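Local coordinates for sulfur oxidation protein soxB (Thermus thermophilus, PDB 2WDD), which hydrolyses the sulfur-sulfur bond of a cysteine S-thiosulfonate in the sulfur oxidation pathway, with a pair of manganese ions bound in its active site, at residues 362-367 against 532-537; 369-374 against 378-383; 388-393 against 468-473. One frame throughout, in Å; residues are numbered along the deposited sequence.

The three contacts lie in the C-terminal part of the chain, on the same side of its centre. Contact 2, wholly buried and the most polar, ties the loop 369-374 to the start of helix 380-392 through one backbone hydrogen bond, a threonine hydroxyl that both donates and accepts, and a salt bridge. Contact 3 uses the far end of the same helix at the surface, where a lysine chain crosses a phenylalanine ring and reaches Gly471 in a type II turn. Contact 1, partly buried, sets Leu364 and Ala365 against helix 526-537, mainly by apolar packing, with one water. Tyr533 of contact 1 packs on Ala388 and Ala391 of contact 3, while Arg468 of contact 3 pairs with Asp382 of contact 2.

Contact 1 of 3, residues 362-367 against 532-537; sequences TPLAVS and EYLRSV
Apolar contacts carry the meeting of Leu364 and Ala365 with Leu534 and Arg535. Ala365 CB lies 3.9 Å from Leu534 CB and 3.6 Å from Leu534 O, so it rests on both the side chain and the backbone of the helix. Leu364 approaches the same residue with its root, CB to Leu534 CB being 4.2 Å. Its outer branch is used on the next helical residue: Leu364 CD2 is 3.9 Å from Arg535 CG. These two side chains run side by side and point the same way. With CG anti to the carbonyl carbon (chi1 -63°) and the chain extended as far as NE, Arg535 lays its aliphatic part alongside the leucine.

The fold joined here is a small three-stranded mixed sheet, in which strand 365-367 lies between strands 415-416 and 539-540, with helix 526-537 leading directly into the last of these. Helix 418-425 completes the apolar cluster, Leu421 touching both Leu364 and Leu534, and Trp418 touching Leu364 and Arg535.

The polar part is indirect. The carbonyl oxygens of Leu364 and Leu534 are both acceptors and cannot bond each other. A water instead donates to Leu364 O at 2.6 Å and to Arg535 O at 3.0 Å, bridging the two backbones.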
loop_
_atom_site.group_PDB
_atom_site.type_symbol
_atom_site.label_atom_id
_atom_site.label_comp_id
_atom_site.label_asym_id
_atom_site.label_seq_id
_atom_site.Cartn_x
_atom_site.Cartn_y
_atom_site.Cartn_z
ATOM N N THR A 362 5.313 7.326 23.605
ATOM C CA THR A 362 6.514 7.862 24.234
ATOM C C THR A 362 7.650 7.794 23.218
ATOM O O THR A 362 7.783 6.813 22.487
ATOM C CB THR A 362 6.869 7.117 25.531
ATOM O OG1 THR A 362 5.738 7.130 26.410
ATOM C CG2 THR A 362 8.053 7.792 26.224
ATOM N N PRO A 363 8.479 8.842 23.155
ATOM C CA PRO A 363 9.559 8.759 22.166
ATOM C C PRO A 363 10.562 7.662 22.493
ATOM O O PRO A 363 10.954 7.483 23.654
ATOM C CB PRO A 363 10.245 10.128 22.269
ATOM C CG PRO A 363 9.234 11.024 22.892
ATOM C CD PRO A 363 8.437 10.156 23.817
ATOM N N LEU A 364 10.977 6.932 21.464
ATOM C CA LEU A 364 11.997 5.911 21.607
ATOM C C LEU A 364 13.334 6.550 21.253
ATOM O O LEU A 364 14.351 6.297 21.896
ATOM C CB LEU A 364 11.721 4.731 20.680
ATOM C CG LEU A 364 10.536 3.832 21.019
ATOM C CD1 LEU A 364 10.274 2.903 19.852
ATOM C CD2 LEU A 364 10.836 3.028 22.290
ATOM N N ALA A 365 13.320 7.397 20.228
ATOM C CA ALA A 365 14.518 8.106 19.804
ATOM C C ALA A 365 14.083 9.247 18.907
ATOM O O ALA A 365 12.946 9.275 18.445
ATOM C CB ALA A 365 15.456 7.175 19.030
ATOM N N VAL A 366 14.988 10.182 18.667
ATOM C CA VAL A 366 14.705 11.290 17.760
ATOM C C VAL A 366 15.440 11.066 16.444
ATOM O O VAL A 366 16.626 10.716 16.433
ATOM C CB VAL A 366 15.092 12.646 18.385
ATOM C CG1 VAL A 366 15.052 13.762 17.328
ATOM C CG2 VAL A 366 14.160 12.960 19.538
ATOM N N SER A 367 14.738 11.254 15.329
ATOM C CA SER A 367 15.383 11.144 14.029
ATOM C C SER A 367 15.814 12.531 13.581
ATOM O O SER A 367 15.001 13.457 13.517
ATOM C CB SER A 367 14.429 10.571 12.980
ATOM O OG SER A 367 15.133 10.399 11.766
ATOM N N GLU A 532 14.913 -1.921 20.981
ATOM C CA GLU A 532 16.133 -2.098 21.768
ATOM C C GLU A 532 17.235 -1.162 21.279
ATOM O O GLU A 532 17.919 -0.505 22.071
ATOM C CB GLU A 532 16.615 -3.547 21.667
ATOM C CG GLU A 532 16.084 -4.446 22.759
ATOM C CD GLU A 532 16.569 -5.875 22.625
ATOM O OE1 GLU A 532 17.583 -6.107 21.938
ATOM O OE2 GLU A 532 15.925 -6.768 23.201
ATOM N N TYR A 533 17.416 -1.107 19.964
ATOM C CA TYR A 533 18.434 -0.263 19.366
ATOM C C TYR A 533 18.129 1.214 19.604
ATOM O O TYR A 533 18.978 1.966 20.076
ATOM C CB TYR A 533 18.498 -0.525 17.863
ATOM C CG TYR A 533 19.411 0.415 17.109
ATOM C CD1 TYR A 533 20.786 0.364 17.278
ATOM C CD2 TYR A 533 18.889 1.365 16.239
ATOM C CE1 TYR A 533 21.631 1.210 16.556
ATOM C CE2 TYR A 533 19.721 2.211 15.523
ATOM C CZ TYR A 533 21.084 2.141 15.694
ATOM O OH TYR A 533 21.903 2.989 14.975
ATOM N N LEU A 534 16.918 1.632 19.248
ATOM C CA LEU A 534 16.529 3.032 19.383
ATOM C C LEU A 534 16.613 3.569 20.811
ATOM O O LEU A 534 17.114 4.677 21.024
ATOM C CB LEU A 534 15.126 3.263 18.809
ATOM C CG LEU A 534 14.991 3.012 17.302
ATOM C CD1 LEU A 534 13.522 3.129 16.886
ATOM C CD2 LEU A 534 15.845 3.996 16.509
ATOM N N ARG A 535 16.106 2.803 21.779
ATOM C CA ARG A 535 16.153 3.232 23.184
ATOM C C ARG A 535 17.601 3.499 23.566
ATOM O O ARG A 535 17.905 4.490 24.217
ATOM C CB ARG A 535 15.624 2.135 24.118
ATOM C CG ARG A 535 14.171 1.753 23.944
ATOM C CD ARG A 535 13.858 0.511 24.789
ATOM N NE ARG A 535 12.448 0.143 24.728
ATOM C CZ ARG A 535 12.002 -1.083 24.483
ATOM N NH1 ARG A 535 12.860 -2.074 24.286
ATOM N NH2 ARG A 535 10.699 -1.322 24.439
ATOM N N SER A 536 18.486 2.601 23.157
ATOM C CA SER A 536 19.893 2.726 23.474
ATOM C C SER A 536 20.573 3.940 22.835
ATOM O O SER A 536 21.220 4.743 23.523
ATOM C CB SER A 536 20.642 1.455 23.073
ATOM O OG SER A 536 22.040 1.593 23.320
ATOM N N VAL A 537 20.448 4.072 21.516
ATOM C CA VAL A 537 21.121 5.157 20.805
ATOM C C VAL A 537 20.568 6.565 21.021
ATOM O O VAL A 537 21.304 7.543 20.906
ATOM C CB VAL A 537 21.342 4.835 19.324
ATOM C CG1 VAL A 537 22.104 3.534 19.181
ATOM C CG2 VAL A 537 20.012 4.766 18.594
HETATM O O HOH W 1 16.113 6.793 23.766
#

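Contact 2 of 3, residues 369-374 against 378-383; sequences TLLYKR and YSTWDQ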
loop_
_atom_site.group_PDB
_atom_site.type_symbol
_atom_site.label_atom_id
_atom_site.label_comp_id
_atom_site.label_asym_id
_atom_site.label_seq_id
_atom_site.Cartn_x
_atom_site.Cartn_y
_atom_site.Cartn_z
ATOM N N THR A 369 16.983 13.297 10.612
ATOM C CA THR A 369 16.677 13.516 9.209
ATOM C C THR A 369 15.463 12.702 8.769
ATOM O O THR A 369 14.934 11.901 9.523
ATOM C CB THR A 369 17.892 13.219 8.320
ATOM O OG1 THR A 369 18.224 11.835 8.437
ATOM C CG2 THR A 369 19.101 14.055 8.755
ATOM N N LEU A 370 15.027 12.937 7.535
ATOM C CA LEU A 370 13.846 12.277 6.987
ATOM C C LEU A 370 13.999 10.773 6.865
ATOM O O LEU A 370 14.922 10.297 6.206
ATOM C CB LEU A 370 13.601 12.812 5.578
ATOM C CG LEU A 370 12.290 12.371 4.915
ATOM C CD1 LEU A 370 11.106 12.977 5.648
ATOM C CD2 LEU A 370 12.302 12.783 3.432
ATOM N N LEU A 371 13.059 10.035 7.447
ATOM C CA LEU A 371 13.030 8.577 7.316
ATOM C C LEU A 371 11.812 8.247 6.443
ATOM O O LEU A 371 10.669 8.501 6.829
ATOM C CB LEU A 371 12.887 7.899 8.687
ATOM C CG LEU A 371 14.099 8.064 9.607
ATOM C CD1 LEU A 371 13.806 7.479 10.994
ATOM C CD2 LEU A 371 15.326 7.362 8.970
ATOM N N TYR A 372 12.073 7.745 5.239
ATOM C CA TYR A 372 10.993 7.382 4.319
ATOM C C TYR A 372 11.159 5.911 3.957
ATOM O O TYR A 372 12.253 5.351 4.073
ATOM C CB TYR A 372 10.998 8.260 3.055
ATOM C CG TYR A 372 12.272 8.176 2.237
ATOM C CD1 TYR A 372 12.376 7.293 1.167
ATOM C CD2 TYR A 372 13.375 8.974 2.537
ATOM C CE1 TYR A 372 13.523 7.242 0.384
ATOM C CE2 TYR A 372 14.527 8.912 1.782
ATOM C CZ TYR A 372 14.614 8.022 0.723
ATOM O OH TYR A 372 15.754 7.962 -0.045
ATOM N N LYS A 373 10.065 5.300 3.520
ATOM C CA LYS A 373 10.037 3.879 3.215
ATOM C C LYS A 373 9.889 3.508 1.746
ATOM O O LYS A 373 10.524 2.569 1.270
ATOM C CB LYS A 373 8.867 3.233 3.976
ATOM C CG LYS A 373 8.545 1.803 3.534
ATOM C CD LYS A 373 9.536 0.823 4.158
ATOM C CE LYS A 373 9.359 -0.605 3.630
ATOM N NZ LYS A 373 10.067 -1.574 4.527
ATOM N N ARG A 374 9.018 4.206 1.026
ATOM C CA ARG A 374 8.731 3.839 -0.354
ATOM C C ARG A 374 9.781 4.220 -1.385
ATOM O O ARG A 374 10.270 5.349 -1.393
ATOM C CB ARG A 374 7.356 4.355 -0.775
ATOM C CG ARG A 374 6.198 3.731 -0.008
ATOM C CD ARG A 374 5.088 3.299 -0.952
ATOM N NE ARG A 374 5.614 2.593 -2.117
ATOM C CZ ARG A 374 5.162 2.754 -3.357
ATOM N NH1 ARG A 374 5.701 2.066 -4.351
ATOM N NH2 ARG A 374 4.156 3.581 -3.600
ATOM N N TYR A 378 15.645 1.576 -2.547
ATOM C CA TYR A 378 16.349 1.976 -1.344
ATOM C C TYR A 378 15.559 3.007 -0.553
ATOM O O TYR A 378 14.899 3.864 -1.122
ATOM C CB TYR A 378 17.698 2.599 -1.758
ATOM C CG TYR A 378 18.394 3.345 -0.641
ATOM C CD1 TYR A 378 19.243 2.689 0.231
ATOM C CD2 TYR A 378 18.187 4.708 -0.459
ATOM C CE1 TYR A 378 19.835 3.358 1.296
ATOM C CE2 TYR A 378 18.769 5.391 0.611
ATOM C CZ TYR A 378 19.606 4.707 1.469
ATOM O OH TYR A 378 20.191 5.371 2.524
ATOM N N SER A 379 15.653 2.938 0.767
ATOM C CA SER A 379 15.007 3.942 1.603
ATOM C C SER A 379 15.820 4.210 2.874
ATOM O O SER A 379 16.572 3.357 3.337
ATOM C CB SER A 379 13.578 3.538 1.965
ATOM O OG SER A 379 13.580 2.652 3.081
ATOM N N THR A 380 15.654 5.389 3.463
ATOM C CA THR A 380 16.395 5.673 4.698
ATOM C C THR A 380 15.833 4.890 5.874
ATOM O O THR A 380 16.593 4.501 6.773
ATOM C CB THR A 380 16.441 7.168 5.005
ATOM O OG1 THR A 380 15.107 7.686 4.940
ATOM C CG2 THR A 380 17.349 7.891 4.009
ATOM N N TRP A 381 14.523 4.635 5.879
ATOM C CA TRP A 381 13.953 3.819 6.949
ATOM C C TRP A 381 14.561 2.416 6.890
ATOM O O TRP A 381 14.978 1.879 7.913
ATOM C CB TRP A 381 12.422 3.708 6.850
ATOM C CG TRP A 381 11.901 2.601 7.751
ATOM C CD1 TRP A 381 11.513 1.346 7.367
ATOM C CD2 TRP A 381 11.909 2.592 9.191
ATOM N NE1 TRP A 381 11.214 0.581 8.477
ATOM C CE2 TRP A 381 11.444 1.326 9.604
ATOM C CE3 TRP A 381 12.203 3.558 10.169
ATOM C CZ2 TRP A 381 11.290 0.988 10.956
ATOM C CZ3 TRP A 381 12.057 3.219 11.509
ATOM C CH2 TRP A 381 11.609 1.945 11.888
ATOM N N ASP A 382 14.618 1.814 5.703
ATOM C CA ASP A 382 15.144 0.455 5.616
ATOM C C ASP A 382 16.624 0.399 5.956
ATOM O O ASP A 382 17.112 -0.600 6.505
ATOM C CB ASP A 382 14.844 -0.182 4.263
ATOM C CG ASP A 382 13.364 -0.421 4.054
ATOM O OD1 ASP A 382 12.721 -1.044 4.927
ATOM O OD2 ASP A 382 12.814 0.109 3.068
ATOM N N GLN A 383 17.347 1.477 5.665
ATOM C CA GLN A 383 18.745 1.507 6.052
ATOM C C GLN A 383 18.837 1.536 7.577
ATOM O O GLN A 383 19.675 0.846 8.162
ATOM C CB GLN A 383 19.518 2.664 5.420
ATOM C CG GLN A 383 20.934 2.705 5.969
ATOM C CD GLN A 383 21.847 3.660 5.259
ATOM O OE1 GLN A 383 21.684 3.930 4.076
ATOM N NE2 GLN A 383 22.866 4.140 5.973
HETATM O O HOH W 2 15.379 6.390 -2.141
HETATM O O HOH W 3 9.872 -1.915 7.489
#
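The N-terminus of helix 380-392 is held here against the loop that leads into it, as Thr380, in the first turn, presses its hydroxyl between Leu370 and Tyr372. A chi1 of 51° turns OG1 to the loop, where Thr380 OG1 donates to Leu370 O at 2.9 Å and accepts from Tyr372 N at 3.0 Å. Trp381 N returns a nearly straight bond (159°) to Tyr372 O at 3.0 Å. The Tyr372 ring crosses the threonine at about a right angle, with Thr380 N over one face, and a water joins its OH to Tyr378 O. Ser379 is the N-cap: its OG accepts from Asp382 N and donates to Asp382 OD2.

Lys373, bent at chi2 (79°), brings NZ to the syn lone pair of Asp382 OD1 at 2.7 Å, while its CD passes 3.8 Å from Trp381 CD1. A second water links Lys373 NZ to Trp381 NE1, and NZ also donates to Pro402 O. The side chain of Lys373 is about 11 Å from a bound manganese ion.

With Lys373 on OD1 and Arg468 on OD2, and at a helix N-terminus, the buried carboxylate of Asp382 is probably stabilised in its charged form.

Contact 3 of 3, residues 388-393 against 468-473; sequences AVKAIY and RVFGLR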
loop_
_atom_site.group_PDB
_atom_site.type_symbol
_atom_site.label_atom_id
_atom_site.label_comp_id
_atom_site.label_asym_id
_atom_site.label_seq_id
_atom_site.Cartn_x
_atom_site.Cartn_y
_atom_site.Cartn_z
ATOM N N ALA A 388 20.223 -1.072 12.705
ATOM C CA ALA A 388 19.780 -1.583 14.009
ATOM C C ALA A 388 20.107 -3.076 14.129
ATOM O O ALA A 388 20.638 -3.549 15.150
ATOM C CB ALA A 388 18.280 -1.358 14.193
ATOM N N VAL A 389 19.791 -3.832 13.086
ATOM C CA VAL A 389 20.046 -5.264 13.103
ATOM C C VAL A 389 21.541 -5.540 13.268
ATOM O O VAL A 389 21.933 -6.355 14.104
ATOM C CB VAL A 389 19.453 -5.973 11.859
ATOM C CG1 VAL A 389 19.960 -7.418 11.755
ATOM C CG2 VAL A 389 17.919 -5.950 11.908
ATOM N N LYS A 390 22.383 -4.832 12.513
ATOM C CA LYS A 390 23.826 -5.055 12.604
ATOM C C LYS A 390 24.387 -4.606 13.949
ATOM O O LYS A 390 25.368 -5.166 14.437
ATOM C CB LYS A 390 24.556 -4.368 11.454
ATOM C CG LYS A 390 24.374 -5.094 10.135
ATOM C CD LYS A 390 25.456 -4.702 9.144
ATOM C CE LYS A 390 25.427 -5.575 7.904
ATOM N NZ LYS A 390 26.673 -5.397 7.105
ATOM N N ALA A 391 23.765 -3.598 14.554
ATOM C CA ALA A 391 24.226 -3.124 15.852
ATOM C C ALA A 391 23.983 -4.181 16.925
ATOM O O ALA A 391 24.826 -4.388 17.803
ATOM C CB ALA A 391 23.514 -1.810 16.240
ATOM N N ILE A 392 22.831 -4.841 16.865
ATOM C CA ILE A 392 22.496 -5.846 17.865
ATOM C C ILE A 392 23.051 -7.224 17.537
ATOM O O ILE A 392 23.336 -8.022 18.447
ATOM C CB ILE A 392 20.995 -5.863 18.168
ATOM C CG1 ILE A 392 20.579 -4.526 18.790
ATOM C CG2 ILE A 392 20.644 -7.018 19.101
ATOM C CD1 ILE A 392 19.094 -4.327 18.857
ATOM N N TYR A 393 23.241 -7.490 16.248
ATOM C CA TYR A 393 23.801 -8.756 15.777
ATOM C C TYR A 393 24.954 -8.485 14.818
ATOM O O TYR A 393 24.819 -8.598 13.600
ATOM C CB TYR A 393 22.727 -9.575 15.061
ATOM C CG TYR A 393 21.515 -9.827 15.912
ATOM C CD1 TYR A 393 21.514 -10.837 16.859
ATOM C CD2 TYR A 393 20.370 -9.053 15.772
ATOM C CE1 TYR A 393 20.408 -11.072 17.645
ATOM C CE2 TYR A 393 19.253 -9.276 16.553
ATOM C CZ TYR A 393 19.278 -10.289 17.495
ATOM O OH TYR A 393 18.184 -10.515 18.302
ATOM N N ARG A 468 15.442 -4.507 0.151
ATOM C CA ARG A 468 16.600 -3.663 0.434
ATOM C C ARG A 468 17.612 -4.505 1.186
ATOM O O ARG A 468 17.267 -5.149 2.170
ATOM C CB ARG A 468 16.195 -2.454 1.274
ATOM C CG ARG A 468 15.214 -1.519 0.567
ATOM C CD ARG A 468 13.759 -2.028 0.610
ATOM N NE ARG A 468 12.856 -0.892 0.479
ATOM C CZ ARG A 468 12.450 -0.364 -0.678
ATOM N NH1 ARG A 468 12.748 -0.947 -1.840
ATOM N NH2 ARG A 468 11.701 0.732 -0.652
ATOM N N VAL A 469 18.845 -4.539 0.697
ATOM C CA VAL A 469 19.868 -5.378 1.304
ATOM C C VAL A 469 21.003 -4.555 1.878
ATOM O O VAL A 469 21.900 -4.111 1.163
ATOM C CB VAL A 469 20.390 -6.448 0.336
ATOM C CG1 VAL A 469 21.147 -7.513 1.122
ATOM C CG2 VAL A 469 19.232 -7.070 -0.452
ATOM N N PHE A 470 20.920 -4.314 3.174
ATOM C CA PHE A 470 21.941 -3.523 3.841
ATOM C C PHE A 470 23.180 -4.386 4.013
ATOM O O PHE A 470 23.086 -5.517 4.498
ATOM C CB PHE A 470 21.438 -3.055 5.198
ATOM C CG PHE A 470 22.367 -2.102 5.881
ATOM C CD1 PHE A 470 22.677 -0.876 5.307
ATOM C CD2 PHE A 470 22.943 -2.439 7.089
ATOM C CE1 PHE A 470 23.555 -0.011 5.927
ATOM C CE2 PHE A 470 23.819 -1.564 7.721
ATOM C CZ PHE A 470 24.123 -0.361 7.142
ATOM N N GLY A 471 24.334 -3.862 3.604
ATOM C CA GLY A 471 25.591 -4.596 3.672
ATOM C C GLY A 471 26.084 -5.006 2.296
ATOM O O GLY A 471 27.182 -5.538 2.136
ATOM N N LEU A 472 25.266 -4.741 1.290
ATOM C CA LEU A 472 25.580 -5.097 -0.077
ATOM C C LEU A 472 25.407 -3.879 -0.986
ATOM O O LEU A 472 24.688 -2.926 -0.647
ATOM C CB LEU A 472 24.604 -6.224 -0.488
ATOM C CG LEU A 472 24.349 -6.654 -1.923
ATOM C CD1 LEU A 472 23.834 -8.088 -1.908
ATOM C CD2 LEU A 472 23.334 -5.728 -2.557
ATOM N N ARG A 473 26.100 -3.909 -2.118
ATOM C CA ARG A 473 26.009 -2.876 -3.146
ATOM C C ARG A 473 25.933 -3.613 -4.482
ATOM O O ARG A 473 26.524 -4.688 -4.632
ATOM C CB ARG A 473 27.246 -1.969 -3.127
ATOM C CG ARG A 473 27.156 -0.820 -2.142
ATOM C CD ARG A 473 28.493 -0.108 -1.974
ATOM N NE ARG A 473 28.982 0.480 -3.218
ATOM C CZ ARG A 473 28.893 1.771 -3.524
ATOM N NH1 ARG A 473 28.312 2.617 -2.683
ATOM N NH2 ARG A 473 29.379 2.220 -4.676
HETATM O O HOH W 4 28.520 -6.163 4.845
#
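The backbones of the C-terminal part of helix 380-392 and the type II turn Val469-Leu472 stay well apart, the nearest alpha carbons, those of Lys390 and Phe470, being 9.1 Å from each other. Lys390 spans the gap. Its CG is anti to the carbonyl carbon (chi1 -74°) and the chain is extended beyond it, which carries the methylene groups out to the aromatic ring: Lys390 CD lies 3.8 Å from Phe470 CE2, and CE 4.1 Å from Phe470 CD2. The two side chains meet at a slant.

Beyond the ring, the ammonium group reaches the turn, where Lys390 NZ is 3.7 Å from Gly471 CA. Gly471 has positive phi (109°), as suits its place in the type II turn. A water accepts a weak bond from Lys390 NZ and donates to Gly471 O at 3.1 Å, and the ammonium also donates to the carbonyl O of Glu397.

Strand 398-401, paired with 468-470, also meets the helix: Val399 touches Val389 and Lys390 and pairs through its backbone with Phe470. Another side of the helix packs on helix 526-537, and Val469 and Leu472 lean on helix 439-453.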